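Local coordinates for protein phenol hydroxylase component phN (Pseudomonas stutzeri, PDB 3U52) that probably hydroxylates phenol and related aromatics at a diiron centre, as the large oxygenase subunit of a bacterial multicomponent monooxygenase, at residues Arg168-Ser173 against Gln403-Phe408; His455-Gly460 against Gly465-Val470; Thr469-Gln472 against Asn478-Glu481. One frame throughout, in Å; residues are numbered along the deposited sequence.

Interaction 1: residues Arg168-Ser173 against Gln403-Phe408. With XE (xenon), chain R.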
loop_
_atom_site.group_PDB
_atom_site.type_symbol
_atom_site.label_atom_id
_atom_site.label_comp_id
_atom_site.label_asym_id
_atom_site.label_seq_id
_atom_site.Cartn_x
_atom_site.Cartn_y
_atom_site.Cartn_z
ATOM N N ARG A 168 5.713 -28.393 21.119
ATOM C CA ARG A 168 5.433 -28.941 22.454
ATOM C C ARG A 168 3.988 -29.280 22.693
ATOM O O ARG A 168 3.695 -30.360 23.207
ATOM C CB ARG A 168 5.922 -27.994 23.564
ATOM C CG ARG A 168 7.434 -27.776 23.528
ATOM C CD ARG A 168 7.921 -26.700 24.480
ATOM N NE ARG A 168 9.389 -26.566 24.410
ATOM C CZ ARG A 168 10.078 -26.077 23.366
ATOM N NH1 ARG A 168 9.479 -25.633 22.258
ATOM N NH2 ARG A 168 11.402 -26.040 23.427
ATOM N N VAL A 169 3.097 -28.357 22.365
ATOM C CA VAL A 169 1.683 -28.466 22.718
ATOM C C VAL A 169 0.981 -29.654 22.090
ATOM O O VAL A 169 1.123 -29.923 20.905
ATOM C CB VAL A 169 0.890 -27.158 22.391
ATOM C CG1 VAL A 169 -0.576 -27.338 22.674
ATOM C CG2 VAL A 169 1.413 -25.976 23.209
ATOM N N TRP A 170 0.167 -30.326 22.903
ATOM C CA TRP A 170 -0.466 -31.569 22.511
ATOM C C TRP A 170 -1.084 -31.520 21.114
ATOM O O TRP A 170 -0.685 -32.296 20.250
ATOM C CB TRP A 170 -1.437 -32.092 23.624
ATOM C CG TRP A 170 -2.666 -31.231 23.836
ATOM C CD1 TRP A 170 -2.762 -30.079 24.597
ATOM C CD2 TRP A 170 -3.976 -31.459 23.273
ATOM N NE1 TRP A 170 -4.049 -29.552 24.504
ATOM C CE2 TRP A 170 -4.816 -30.378 23.703
ATOM C CE3 TRP A 170 -4.518 -32.439 22.408
ATOM C CZ2 TRP A 170 -6.184 -30.282 23.310
ATOM C CZ3 TRP A 170 -5.899 -32.340 22.028
ATOM C CH2 TRP A 170 -6.708 -31.288 22.494
ATOM N N TYR A 171 -2.004 -30.591 20.855
ATOM C CA TYR A 171 -2.786 -30.635 19.602
ATOM C C TYR A 171 -1.966 -30.179 18.351
ATOM O O TYR A 171 -2.267 -30.517 17.216
ATOM C CB TYR A 171 -4.083 -29.811 19.791
ATOM C CG TYR A 171 -3.879 -28.298 19.688
ATOM C CD1 TYR A 171 -3.965 -27.679 18.440
ATOM C CD2 TYR A 171 -3.606 -27.511 20.800
ATOM C CE1 TYR A 171 -3.768 -26.345 18.290
ATOM C CE2 TYR A 171 -3.402 -26.139 20.668
ATOM C CZ TYR A 171 -3.488 -25.570 19.375
ATOM O OH TYR A 171 -3.289 -24.237 19.078
ATOM N N LEU A 172 -0.926 -29.386 18.585
ATOM C CA LEU A 172 0.011 -28.977 17.523
ATOM C C LEU A 172 0.964 -30.086 17.074
ATOM O O LEU A 172 1.617 -29.949 16.033
ATOM C CB LEU A 172 0.827 -27.739 17.989
ATOM C CG LEU A 172 -0.115 -26.555 18.301
ATOM C CD1 LEU A 172 0.630 -25.394 18.959
ATOM C CD2 LEU A 172 -0.755 -26.096 16.980
ATOM N N SER A 173 1.048 -31.191 17.815
ATOM C CA SER A 173 1.749 -32.361 17.253
ATOM C C SER A 173 1.068 -32.967 15.995
ATOM O O SER A 173 1.724 -33.684 15.240
ATOM C CB SER A 173 1.999 -33.450 18.306
ATOM O OG SER A 173 0.806 -34.278 18.441
ATOM N N GLN A 403 -1.830 -38.662 15.479
ATOM C CA GLN A 403 -1.786 -38.093 16.844
ATOM C C GLN A 403 -2.954 -37.276 17.335
ATOM O O GLN A 403 -2.838 -36.664 18.367
ATOM C CB GLN A 403 -0.470 -37.350 17.139
ATOM C CG GLN A 403 0.736 -38.204 16.601
ATOM C CD GLN A 403 2.065 -37.584 16.869
ATOM O OE1 GLN A 403 2.165 -36.638 17.654
ATOM N NE2 GLN A 403 3.104 -38.100 16.222
ATOM N N ILE A 404 -4.084 -37.322 16.663
ATOM C CA ILE A 404 -5.297 -36.689 17.175
ATOM C C ILE A 404 -5.817 -37.664 18.289
ATOM O O ILE A 404 -5.666 -38.875 18.152
ATOM C CB ILE A 404 -6.337 -36.526 16.034
ATOM C CG1 ILE A 404 -5.748 -35.662 14.912
ATOM C CG2 ILE A 404 -7.671 -35.844 16.559
ATOM C CD1 ILE A 404 -6.656 -35.422 13.691
ATOM N N PRO A 405 -6.412 -37.143 19.384
ATOM C CA PRO A 405 -7.087 -38.057 20.281
ATOM C C PRO A 405 -8.037 -38.958 19.487
ATOM O O PRO A 405 -8.560 -38.558 18.460
ATOM C CB PRO A 405 -7.921 -37.149 21.160
ATOM C CG PRO A 405 -7.276 -35.888 21.176
ATOM C CD PRO A 405 -6.502 -35.757 19.861
ATOM N N THR A 406 -8.299 -40.151 19.983
ATOM C CA THR A 406 -9.162 -41.086 19.252
ATOM C C THR A 406 -10.648 -40.754 19.480
ATOM O O THR A 406 -11.340 -41.416 20.229
ATOM C CB THR A 406 -8.804 -42.555 19.625
ATOM O OG1 THR A 406 -8.666 -42.649 21.040
ATOM C CG2 THR A 406 -7.456 -42.855 19.086
ATOM N N ILE A 407 -11.133 -39.723 18.804
ATOM C CA ILE A 407 -12.462 -39.147 19.092
ATOM C C ILE A 407 -13.465 -39.462 17.955
ATOM O O ILE A 407 -14.625 -39.083 18.046
ATOM C CB ILE A 407 -12.377 -37.589 19.150
ATOM C CG1 ILE A 407 -11.751 -37.055 17.856
ATOM C CG2 ILE A 407 -11.517 -37.131 20.272
ATOM C CD1 ILE A 407 -11.854 -35.538 17.673
ATOM N N PHE A 408 -12.984 -40.086 16.864
ATOM C CA PHE A 408 -13.763 -40.258 15.651
ATOM C C PHE A 408 -14.597 -41.521 15.715
ATOM O O PHE A 408 -14.202 -42.480 16.341
ATOM C CB PHE A 408 -12.814 -40.331 14.447
ATOM C CG PHE A 408 -11.962 -39.123 14.304
ATOM C CD1 PHE A 408 -10.610 -39.166 14.560
ATOM C CD2 PHE A 408 -12.538 -37.921 13.937
ATOM C CE1 PHE A 408 -9.805 -37.988 14.450
ATOM C CE2 PHE A 408 -11.761 -36.755 13.805
ATOM C CZ PHE A 408 -10.397 -36.802 14.075
HETATM XE XE XE R . -5.216 -32.809 26.457
#

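Interaction 2: residues His455-Gly460 against Gly465-Val470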
loop_
_atom_site.group_PDB
_atom_site.type_symbol
_atom_site.label_atom_id
_atom_site.label_comp_id
_atom_site.label_asym_id
_atom_site.label_seq_id
_atom_site.Cartn_x
_atom_site.Cartn_y
_atom_site.Cartn_z
ATOM N N HIS A 455 1.882 -39.457 26.018
ATOM C CA HIS A 455 2.882 -40.395 26.502
ATOM C C HIS A 455 4.129 -39.666 27.042
ATOM O O HIS A 455 4.712 -40.065 28.053
ATOM C CB HIS A 455 3.299 -41.344 25.394
ATOM C CG HIS A 455 2.199 -42.251 24.940
ATOM N ND1 HIS A 455 0.962 -42.286 25.555
ATOM C CD2 HIS A 455 2.153 -43.181 23.962
ATOM C CE1 HIS A 455 0.180 -43.145 24.922
ATOM N NE2 HIS A 455 0.887 -43.720 23.969
ATOM N N GLN A 456 4.552 -38.612 26.362
ATOM C CA GLN A 456 5.708 -37.848 26.814
ATOM C C GLN A 456 5.518 -37.159 28.174
ATOM O O GLN A 456 6.449 -37.125 28.988
ATOM C CB GLN A 456 6.174 -36.911 25.689
ATOM C CG GLN A 456 6.746 -37.728 24.525
ATOM C CD GLN A 456 8.021 -38.483 24.877
ATOM O OE1 GLN A 456 8.863 -37.982 25.604
ATOM N NE2 GLN A 456 8.164 -39.685 24.356
ATOM N N ILE A 457 4.306 -36.660 28.440
ATOM C CA ILE A 457 3.940 -36.080 29.737
ATOM C C ILE A 457 4.098 -37.192 30.792
ATOM O O ILE A 457 4.715 -36.973 31.830
ATOM C CB ILE A 457 2.477 -35.533 29.767
ATOM C CG1 ILE A 457 2.358 -34.212 28.979
ATOM C CG2 ILE A 457 2.007 -35.285 31.195
ATOM C CD1 ILE A 457 0.917 -33.826 28.622
ATOM N N TYR A 458 3.528 -38.368 30.526
ATOM C CA TYR A 458 3.615 -39.480 31.476
ATOM C C TYR A 458 5.046 -40.034 31.660
ATOM O O TYR A 458 5.364 -40.506 32.742
ATOM C CB TYR A 458 2.668 -40.623 31.091
ATOM C CG TYR A 458 1.205 -40.431 31.468
ATOM C CD1 TYR A 458 0.839 -39.830 32.633
ATOM C CD2 TYR A 458 0.195 -40.900 30.624
ATOM C CE1 TYR A 458 -0.508 -39.698 32.984
ATOM C CE2 TYR A 458 -1.131 -40.779 30.944
ATOM C CZ TYR A 458 -1.491 -40.183 32.127
ATOM O OH TYR A 458 -2.831 -40.063 32.431
ATOM N N GLN A 459 5.884 -40.020 30.625
ATOM C CA GLN A 459 7.360 -40.310 30.785
ATOM C C GLN A 459 8.190 -39.278 31.635
ATOM O O GLN A 459 9.362 -39.524 32.018
ATOM C CB GLN A 459 8.007 -40.460 29.402
ATOM C CG GLN A 459 7.536 -41.683 28.648
ATOM C CD GLN A 459 8.303 -41.950 27.418
ATOM O OE1 GLN A 459 9.474 -41.662 27.355
ATOM N NE2 GLN A 459 7.642 -42.475 26.394
ATOM N N GLY A 460 7.570 -38.136 31.921
ATOM C CA GLY A 460 8.213 -36.994 32.560
ATOM C C GLY A 460 9.072 -36.109 31.657
ATOM O O GLY A 460 9.950 -35.399 32.170
ATOM N N GLY A 465 4.945 -32.914 36.050
ATOM C CA GLY A 465 4.109 -34.094 36.240
ATOM C C GLY A 465 2.654 -33.683 36.369
ATOM O O GLY A 465 1.769 -34.353 35.794
ATOM N N ASP A 466 2.400 -32.592 37.111
ATOM C CA ASP A 466 1.054 -32.047 37.193
ATOM C C ASP A 466 0.758 -31.056 36.051
ATOM O O ASP A 466 1.653 -30.379 35.538
ATOM C CB ASP A 466 0.718 -31.482 38.583
ATOM C CG ASP A 466 1.328 -30.111 38.844
ATOM O OD1 ASP A 466 2.441 -29.855 38.349
ATOM O OD2 ASP A 466 0.703 -29.298 39.571
ATOM N N LEU A 467 -0.504 -30.984 35.651
ATOM C CA LEU A 467 -0.787 -30.434 34.347
ATOM C C LEU A 467 -0.692 -28.894 34.317
ATOM O O LEU A 467 -0.314 -28.316 33.324
ATOM C CB LEU A 467 -1.965 -31.177 33.643
ATOM C CG LEU A 467 -1.773 -32.766 33.631
ATOM C CD1 LEU A 467 -2.981 -33.586 33.113
ATOM C CD2 LEU A 467 -0.531 -33.341 32.980
ATOM N N GLU A 468 -0.879 -28.257 35.471
ATOM C CA GLU A 468 -0.653 -26.819 35.591
ATOM C C GLU A 468 0.791 -26.443 35.228
ATOM O O GLU A 468 1.033 -25.490 34.504
ATOM C CB GLU A 468 -1.015 -26.350 36.999
ATOM C CG GLU A 468 -1.398 -24.868 37.124
ATOM C CD GLU A 468 -2.312 -24.565 38.347
ATOM O OE1 GLU A 468 -3.004 -23.506 38.336
ATOM O OE2 GLU A 468 -2.351 -25.379 39.310
ATOM N N THR A 469 1.755 -27.225 35.697
ATOM C CA THR A 469 3.160 -26.966 35.407
ATOM C C THR A 469 3.506 -27.237 33.933
ATOM O O THR A 469 4.300 -26.515 33.347
ATOM C CB THR A 469 4.065 -27.820 36.321
ATOM O OG1 THR A 469 3.730 -27.543 37.697
ATOM C CG2 THR A 469 5.538 -27.539 36.077
ATOM N N VAL A 470 2.946 -28.297 33.358
ATOM C CA VAL A 470 3.142 -28.568 31.929
ATOM C C VAL A 470 2.580 -27.390 31.123
ATOM O O VAL A 470 3.266 -26.835 30.278
ATOM C CB VAL A 470 2.534 -29.914 31.488
ATOM C CG1 VAL A 470 2.749 -30.153 30.000
ATOM C CG2 VAL A 470 3.134 -31.089 32.298
#

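Interaction 3: residues Thr469-Gln472 against Asn478-Glu481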
loop_
_atom_site.group_PDB
_atom_site.type_symbol
_atom_site.label_atom_id
_atom_site.label_comp_id
_atom_site.label_asym_id
_atom_site.label_seq_id
_atom_site.Cartn_x
_atom_site.Cartn_y
_atom_site.Cartn_z
ATOM N N THR A 469 1.755 -27.225 35.697
ATOM C CA THR A 469 3.160 -26.966 35.407
ATOM C C THR A 469 3.506 -27.237 33.933
ATOM O O THR A 469 4.300 -26.515 33.347
ATOM C CB THR A 469 4.065 -27.820 36.321
ATOM O OG1 THR A 469 3.730 -27.543 37.697
ATOM C CG2 THR A 469 5.538 -27.539 36.077
ATOM N N VAL A 470 2.946 -28.297 33.358
ATOM C CA VAL A 470 3.142 -28.568 31.929
ATOM C C VAL A 470 2.580 -27.390 31.123
ATOM O O VAL A 470 3.266 -26.835 30.278
ATOM C CB VAL A 470 2.534 -29.914 31.488
ATOM C CG1 VAL A 470 2.749 -30.153 30.000
ATOM C CG2 VAL A 470 3.134 -31.089 32.298
ATOM N N VAL A 471 1.361 -26.974 31.415
ATOM C CA VAL A 471 0.720 -25.903 30.633
ATOM C C VAL A 471 1.471 -24.560 30.763
ATOM O O VAL A 471 1.778 -23.935 29.756
ATOM C CB VAL A 471 -0.752 -25.798 30.982
ATOM C CG1 VAL A 471 -1.375 -24.552 30.374
ATOM C CG2 VAL A 471 -1.480 -27.095 30.536
ATOM N N GLN A 472 1.789 -24.134 31.981
ATOM C CA GLN A 472 2.444 -22.842 32.212
ATOM C C GLN A 472 3.935 -22.873 31.891
ATOM O O GLN A 472 4.445 -21.974 31.189
ATOM C CB GLN A 472 2.229 -22.349 33.675
ATOM C CG GLN A 472 2.893 -20.949 33.969
ATOM C CD GLN A 472 2.130 -19.823 33.300
ATOM O OE1 GLN A 472 0.962 -19.560 33.628
ATOM N NE2 GLN A 472 2.772 -19.180 32.304
ATOM N N ASN A 478 -0.177 -18.991 29.281
ATOM C CA ASN A 478 -0.375 -18.268 30.528
ATOM C C ASN A 478 -1.744 -18.606 31.045
ATOM O O ASN A 478 -2.728 -18.146 30.497
ATOM C CB ASN A 478 -0.259 -16.762 30.341
ATOM C CG ASN A 478 1.140 -16.353 29.916
ATOM O OD1 ASN A 478 1.308 -15.552 29.000
ATOM N ND2 ASN A 478 2.144 -16.929 30.558
ATOM N N ILE A 479 -1.787 -19.409 32.098
ATOM C CA ILE A 479 -3.054 -19.825 32.695
ATOM C C ILE A 479 -3.922 -18.651 33.154
ATOM O O ILE A 479 -3.473 -17.783 33.916
ATOM C CB ILE A 479 -2.836 -20.804 33.833
ATOM C CG1 ILE A 479 -2.065 -22.025 33.321
ATOM C CG2 ILE A 479 -4.203 -21.172 34.473
ATOM C CD1 ILE A 479 -1.350 -22.835 34.422
ATOM N N GLY A 480 -5.180 -18.655 32.721
ATOM C CA GLY A 480 -6.108 -17.558 32.983
ATOM C C GLY A 480 -6.110 -16.473 31.920
ATOM O O GLY A 480 -7.008 -15.619 31.905
ATOM N N GLU A 481 -5.131 -16.508 31.002
ATOM C CA GLU A 481 -5.059 -15.530 29.938
ATOM C C GLU A 481 -5.298 -16.139 28.555
ATOM O O GLU A 481 -6.120 -15.644 27.802
ATOM C CB GLU A 481 -3.707 -14.826 29.972
ATOM C CG GLU A 481 -3.496 -13.946 31.163
ATOM C CD GLU A 481 -2.097 -13.325 31.165
ATOM O OE1 GLU A 481 -1.550 -13.043 30.065
ATOM O OE2 GLU A 481 -1.535 -13.121 32.273
#

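Interaction 1: residues Arg168-Ser173 against Gln403-Phe408
The hydroxyl oxygen of Ser173 sits between two carbonyl oxygens: its OG lies 2.8 Å from the side-chain OE1 of Gln403 and 3.1 Å from the backbone O of Trp170. A serine hydroxyl has one proton to give, so it can donate to only one of these acceptors at a time. Serine suits the place because it is short enough to turn back to the carbonyl three residues earlier while still meeting a neighbouring loop. Gln403 supplies the reach, its chain extended beyond CG so that the amide oxygen arrives at the start of helix 173-184.

The apolar half of the contact is carried by Trp170. Its CG is tucked between the N and C of its own backbone (chi1 68°), which swings the indole toward Pro405, and CZ3 comes within 3.9 Å of Pro405 CG. The pyrrolidine approaches the ring obliquely, and the two side chains cross at about a right angle. A xenon atom rests over the centre of one indole face, 3.6 Å above its plane, while CB of Tyr171 covers the rim of the opposite face. NE1 is hydrogen-bonded to the carbonyl of Ala345, which helps fix the rotation of the buried ring. With an alanine here, the carbonyl of Ala345 would probably lose its donor, and the indole face under the xenon and the ring packed near Pro405 would be gone.

Pro453 packs on Trp170, Ser173 and Gln403 alike, and Gln403 follows Cys402, a ligand of the zinc ion. The contact thus joins the loop of a Cys4 zinc site to the helical hydroxylase domain, beside an apolar xenon pocket that Trp170 forms with Tyr342 and Pro396.

Interaction 2: residues His455-Gly460 against Gly465-Val470
Ile457 carries the apolar contact, offering a separate branch to each of two residues on the facing helix. Its CG2 methyl stands anti to the backbone N and meets CD2 of Leu467 at 3.7 Å, the two side chains crossing at about a right angle. The other branch runs beside the backbone N (chi1 -74°), and its CG1 lies at a looser 4.2 Å from CG1 of Val470. Leu467 and Val470 are three residues apart and so face Ile457 from neighbouring turns of one helix. Branched aliphatic side chains suit such a junction, since they offer methyls in several directions and have no polar atom to satisfy.

The polar bonds made inside each segment shape the helix ends. Thr469 OG1 donates to OD1 of Asp466 at 2.7 Å, meeting the syn side of the carboxylate 18° out of its plane. Asp466 occupies the N-cap position, where a negative charge would probably interact favourably with the helix dipole. At the other end of the connection, Gly460 closes helix 453-458 in a Schellman motif, with its N bonded to Ile457 O at 3.1 Å; the positive phi is easiest for glycine.

Beyond these segments, Tyr458 and Gln459 are hydrogen-bonded to the backbone of another protein chain. Ile457 and Leu467 also border two separate xenon pockets, the first with Ala345 and Tyr475, the second including Leu395. With only hydrocarbon meeting across it, the contact relies on burial and shape rather than on directional bonds.

Interaction 3: residues Thr469-Gln472 against Asn478-Glu481
Gln472 and Val471 receive Ile479 on the inner side of this contact, where the packing is tight. The CD1 methyl of Ile479 lies 3.7 Å from Gln472 CB, and its CG1 lies 3.9 Å from CG1 of Val471, whose side chain it crosses at about a right angle. One long aliphatic side chain therefore covers two successive residues of helix 467-474. Isoleucine and valine suit this face: Val471 is buried, and Ile479 reaches on to within about 4 Å of a bound xenon.

A single hydrogen bond ties the loop backbone to the helix. Gln472 has CG anti to its own N (chi1 -179°) and then bends at chi2 (73°), which folds the amide over toward the loop. Its OE1 accepts from Ile479 N at 3.1 Å; the N-H points well at the oxygen but arrives from above the carbonyl plane rather than on a lone pair. Glutamine is long and flexible enough to span from helix to loop and to satisfy this backbone N-H.

The other side is polar and more open to solvent. Here the amides of Gln472 and Asn478 lie close together with their planes 21° apart, but both residues are partly exposed, and the neighbouring Gly480 is exposed. The backbone N of Asn478 is bonded in turn to the carboxylate of Asp482. No other protein chain of the assembly touches these two segments.

Glu481 N returns to Asn478 O at 3.0 Å, and Gly480 takes a positive phi at which a CB would collide with the preceding carbonyl oxygen. Residues 478-481 are thus a type II beta turn with glycine at its third position, docked on the helix that leads into it.

Following the chain, residues 168-173 wait through 229 intervening residues, mostly helical, before interaction 1 brings the loop 403-408 against them; it joins the hydroxylase helices to the zinc-bearing region. Only after that does interaction 2 open, closing the short connection between helix 453-458 and helix 467-474. Interaction 3 then starts on Thr469 and Val470, which it shares with interaction 2, and folds the loop after helix 467-474 back on that helix. Nothing nests: the first contact precedes the others, and the last two overlap as consecutive links. They touch where Glu468 CG meets Ile479 CD1, whereas interaction 1 lies about 6 Å from interaction 2 between nearest atoms.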